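Local coordinates for protein fumarase E (Shigella flexneri 2a str. 2457T, PDB 3C8G) that probably catalyses the hydration of fumarate to malate, as a homodimeric, helical member of the MtlR/FumE family, at residues B[38-41]-B[42-45]; B[114-117]-B[118-121]. One frame throughout, in Å; residues are numbered along the deposited sequence.

Contact 1. Residues B[38-41]-B[42-45]; sequences RQFL and PSLF
Leu41 and Leu44 form the tight part of this turn, their CD1 methyls 3.8 Å apart. The same two residues are tied through the backbone: Leu44 N gives its hydrogen to Leu41 O in a bond of 163° at the hydrogen, although the nitrogen stands well above the carbonyl plane. Ring atom CD2 of Phe45 also reaches Leu41 O, at 3.4 Å. Ile77 of helix 70-79 backs Leu41 and Phe40, Leu76 lies against Phe45, and an apolar side chain of the other subunit packs on Phe45.

Side-chain packing is looser around the partly exposed Phe40 and the exposed Pro42 and Ser43. Phe40 has CG anti to its backbone nitrogen (chi1 -179°), which swings the ring forward along the chain until Ser43 CB sits over the middle of one face, 4.3 Å from the ring centroid, a CH-pi contact. Phe40 CE1 lies 4.1 Å from Leu44 CD2, the two side chains crossing at about a right angle. Pro42 N has no hydrogen to offer Arg38 O, and Pro42 CD lies 3.2 Å from Gln39 O. Ser43 N bonds Phe40 O at 2.8 Å, an i to i-3 link that with Leu44 N to Leu41 O marks a 3-10 turn following helix 29-40.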
loop_
_atom_site.group_PDB
_atom_site.type_symbol
_atom_site.label_atom_id
_atom_site.label_comp_id
_atom_site.label_asym_id
_atom_site.label_seq_id
_atom_site.Cartn_x
_atom_site.Cartn_y
_atom_site.Cartn_z
ATOM N N ARG B 38 10.201 -8.244 -0.613
ATOM C CA ARG B 38 9.704 -7.899 -1.940
ATOM C C ARG B 38 9.454 -9.109 -2.838
ATOM O O ARG B 38 8.591 -9.047 -3.690
ATOM C CB ARG B 38 10.633 -6.892 -2.637
ATOM C CG ARG B 38 10.330 -5.409 -2.330
ATOM C CD ARG B 38 11.369 -4.463 -2.995
ATOM N NE ARG B 38 10.912 -3.743 -4.193
ATOM C CZ ARG B 38 9.657 -3.345 -4.440
ATOM N NH1 ARG B 38 9.379 -2.676 -5.554
ATOM N NH2 ARG B 38 8.677 -3.592 -3.580
ATOM N N GLN B 39 10.213 -10.196 -2.660
ATOM C CA GLN B 39 9.963 -11.439 -3.403
ATOM C C GLN B 39 8.666 -12.080 -2.895
ATOM O O GLN B 39 7.950 -12.710 -3.667
ATOM C CB GLN B 39 11.145 -12.444 -3.336
ATOM C CG GLN B 39 12.496 -11.836 -2.914
ATOM C CD GLN B 39 13.722 -12.285 -3.745
ATOM O OE1 GLN B 39 14.237 -13.400 -3.585
ATOM N NE2 GLN B 39 14.217 -11.382 -4.598
ATOM N N PHE B 40 8.362 -11.890 -1.614
ATOM C CA PHE B 40 7.162 -12.432 -0.988
ATOM C C PHE B 40 5.889 -11.747 -1.455
ATOM O O PHE B 40 4.886 -12.397 -1.660
ATOM C CB PHE B 40 7.273 -12.319 0.535
ATOM C CG PHE B 40 6.091 -12.884 1.289
ATOM C CD1 PHE B 40 5.026 -12.065 1.655
ATOM C CD2 PHE B 40 6.060 -14.229 1.660
ATOM C CE1 PHE B 40 3.939 -12.588 2.358
ATOM C CE2 PHE B 40 4.976 -14.769 2.358
ATOM C CZ PHE B 40 3.923 -13.957 2.712
ATOM N N LEU B 41 5.938 -10.434 -1.616
ATOM C CA LEU B 41 4.749 -9.635 -1.952
ATOM C C LEU B 41 3.774 -10.195 -3.027
ATOM O O LEU B 41 2.564 -10.135 -2.828
ATOM C CB LEU B 41 5.164 -8.186 -2.266
ATOM C CG LEU B 41 5.110 -6.991 -1.280
ATOM C CD1 LEU B 41 4.950 -7.301 0.222
ATOM C CD2 LEU B 41 6.318 -6.075 -1.526
ATOM N N PRO B 42 4.291 -10.730 -4.164
ATOM C CA PRO B 42 3.408 -11.396 -5.152
ATOM C C PRO B 42 2.438 -12.405 -4.553
ATOM O O PRO B 42 1.318 -12.547 -5.049
ATOM C CB PRO B 42 4.389 -12.127 -6.071
ATOM C CG PRO B 42 5.654 -11.318 -5.979
ATOM C CD PRO B 42 5.699 -10.706 -4.615
ATOM N N SER B 43 2.890 -13.093 -3.504
ATOM C CA SER B 43 2.104 -14.085 -2.754
ATOM C C SER B 43 0.778 -13.554 -2.286
ATOM O O SER B 43 -0.148 -14.329 -2.058
ATOM C CB SER B 43 2.847 -14.507 -1.497
ATOM O OG SER B 43 3.506 -15.710 -1.725
ATOM N N LEU B 44 0.703 -12.242 -2.092
ATOM C CA LEU B 44 -0.487 -11.643 -1.529
ATOM C C LEU B 44 -1.513 -11.392 -2.598
ATOM O O LEU B 44 -2.641 -11.028 -2.308
ATOM C CB LEU B 44 -0.145 -10.302 -0.904
ATOM C CG LEU B 44 0.936 -10.325 0.145
ATOM C CD1 LEU B 44 1.506 -8.916 0.229
ATOM C CD2 LEU B 44 0.346 -10.807 1.465
ATOM N N PHE B 45 -1.100 -11.553 -3.842
ATOM C CA PHE B 45 -1.894 -11.086 -4.949
ATOM C C PHE B 45 -2.247 -12.208 -5.922
ATOM O O PHE B 45 -1.541 -13.213 -6.031
ATOM C CB PHE B 45 -1.146 -9.960 -5.655
ATOM C CG PHE B 45 -0.828 -8.775 -4.766
ATOM C CD1 PHE B 45 -1.824 -8.161 -3.997
ATOM C CD2 PHE B 45 0.456 -8.235 -4.734
ATOM C CE1 PHE B 45 -1.535 -7.040 -3.194
ATOM C CE2 PHE B 45 0.738 -7.113 -3.941
ATOM C CZ PHE B 45 -0.267 -6.523 -3.176
#

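Contact 2. Residues B[114-117]-B[118-121]; sequences ITWD and FISN
Trp116 and Ser120 meet near the C-terminal end of helix 113-120, where the backbone N and the hydroxyl of Ser120 share one carbonyl. The regular alpha-helical bonds run i to i-4: Phe118 N to Ile114 O, Ile119 N to Thr115 O at 2.8 Å, and Ser120 N to Trp116 O at 3.0 Å. At the end the spacing shortens, with Asn121 N bonding Phe118 O.

Among the apolar contacts, chi1 of Ile119 (75°) turns CG1 toward the indole, and the extended chi2 (-169°) carries CD1 to Trp116 CE3 at 3.3 Å, the isoleucine lying crosswise to the tryptophan. Leu159 of helix 158-166 touches both Ile119 and Phe118, while Phe140 meets the indole edge-to-face. The Phe118 ring turns its edge to Thr115 O, which lies near the ring plane, and packs on Phe94 and Tyr97 of helix 85-103.

Of the polar side chains, Thr115 bonds Phe110 O through OG1, and Ser120 stays within the turn. Its OG lies over one face of the indole, away from the middle, 3.5 Å from Trp116 NE1 at an angle too poor for a hydrogen bond. That hydroxyl instead gives its hydrogen to Trp116 O at 2.6 Å, from above the carbonyl plane, making two bonds on this oxygen.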
loop_
_atom_site.group_PDB
_atom_site.type_symbol
_atom_site.label_atom_id
_atom_site.label_comp_id
_atom_site.label_asym_id
_atom_site.label_seq_id
_atom_site.Cartn_x
_atom_site.Cartn_y
_atom_site.Cartn_z
ATOM N N ILE B 114 23.849 -0.430 23.238
ATOM C CA ILE B 114 22.665 -0.180 22.427
ATOM C C ILE B 114 22.366 -1.373 21.517
ATOM O O ILE B 114 21.212 -1.737 21.359
ATOM C CB ILE B 114 22.751 1.177 21.707
ATOM C CG1 ILE B 114 21.553 1.407 20.808
ATOM C CG2 ILE B 114 24.087 1.285 20.909
ATOM C CD1 ILE B 114 21.287 2.867 20.524
ATOM N N THR B 115 23.384 -2.017 20.946
ATOM C CA THR B 115 23.090 -3.113 20.029
ATOM C C THR B 115 22.734 -4.413 20.797
ATOM O O THR B 115 21.980 -5.288 20.308
ATOM C CB THR B 115 24.165 -3.330 18.909
ATOM O OG1 THR B 115 24.798 -4.592 19.088
ATOM C CG2 THR B 115 25.198 -2.238 18.884
ATOM N N TRP B 116 23.241 -4.512 22.022
ATOM C CA TRP B 116 22.849 -5.599 22.898
ATOM C C TRP B 116 21.356 -5.403 23.227
ATOM O O TRP B 116 20.561 -6.346 23.148
ATOM C CB TRP B 116 23.735 -5.686 24.168
ATOM C CG TRP B 116 23.155 -6.651 25.155
ATOM C CD1 TRP B 116 22.368 -6.355 26.252
ATOM C CD2 TRP B 116 23.216 -8.074 25.081
ATOM N NE1 TRP B 116 21.973 -7.510 26.871
ATOM C CE2 TRP B 116 22.479 -8.581 26.178
ATOM C CE3 TRP B 116 23.837 -8.975 24.201
ATOM C CZ2 TRP B 116 22.350 -9.955 26.417
ATOM C CZ3 TRP B 116 23.698 -10.335 24.428
ATOM C CH2 TRP B 116 22.963 -10.814 25.531
ATOM N N ASP B 117 20.967 -4.178 23.559
ATOM C CA ASP B 117 19.537 -3.899 23.791
ATOM C C ASP B 117 18.690 -4.322 22.613
ATOM O O ASP B 117 17.604 -4.904 22.789
ATOM C CB ASP B 117 19.293 -2.434 24.103
ATOM C CG ASP B 117 19.740 -2.069 25.501
ATOM O OD1 ASP B 117 20.199 -2.968 26.269
ATOM O OD2 ASP B 117 19.633 -0.871 25.843
ATOM N N PHE B 118 19.201 -4.065 21.415
ATOM C CA PHE B 118 18.474 -4.423 20.230
ATOM C C PHE B 118 18.397 -5.944 20.133
ATOM O O PHE B 118 17.292 -6.483 19.918
ATOM C CB PHE B 118 19.111 -3.757 19.020
ATOM C CG PHE B 118 18.809 -4.413 17.713
ATOM C CD1 PHE B 118 19.741 -5.248 17.125
ATOM C CD2 PHE B 118 17.627 -4.138 17.037
ATOM C CE1 PHE B 118 19.491 -5.831 15.890
ATOM C CE2 PHE B 118 17.348 -4.713 15.805
ATOM C CZ PHE B 118 18.276 -5.577 15.233
ATOM N N ILE B 119 19.522 -6.652 20.338
ATOM C CA ILE B 119 19.459 -8.100 20.161
ATOM C C ILE B 119 18.644 -8.849 21.222
ATOM O O ILE B 119 18.199 -9.950 20.970
ATOM C CB ILE B 119 20.801 -8.760 19.956
ATOM C CG1 ILE B 119 21.576 -8.835 21.259
ATOM C CG2 ILE B 119 21.572 -8.106 18.742
ATOM C CD1 ILE B 119 23.003 -9.238 21.040
ATOM N N SER B 120 18.416 -8.223 22.374
ATOM C CA SER B 120 17.553 -8.776 23.424
ATOM C C SER B 120 16.067 -8.772 23.057
ATOM O O SER B 120 15.289 -9.528 23.615
ATOM C CB SER B 120 17.753 -8.009 24.732
ATOM O OG SER B 120 19.124 -7.674 24.859
ATOM N N ASN B 121 15.679 -7.933 22.112
ATOM C CA ASN B 121 14.304 -7.924 21.631
ATOM C C ASN B 121 14.126 -8.501 20.232
ATOM O O ASN B 121 13.111 -8.225 19.593
ATOM C CB ASN B 121 13.785 -6.497 21.631
ATOM C CG ASN B 121 13.732 -5.922 23.008
ATOM O OD1 ASN B 121 13.266 -6.575 23.950
ATOM N ND2 ASN B 121 14.244 -4.705 23.157
#

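In the fold
Contact 1 and contact 2 lie on opposite sides of the chain's centre, their centres about 17 and 13 Å from the centre of the chain. Those two centres are 30 Å apart and the nearest atoms of the contacts about 18 Å, so neither touches the other. Both are turns at the C-terminal ends of helices, 29-40 and 113-120, and come in series along the chain within the same mannitol-repressor region. Their surroundings differ: residues 38-45 pack on helix 70-79 and reach the second subunit of the dimer, whereas residues 114-121 are set against helices 85-103 and 158-166 of their own chain, with no other subunit of the assembly touching them.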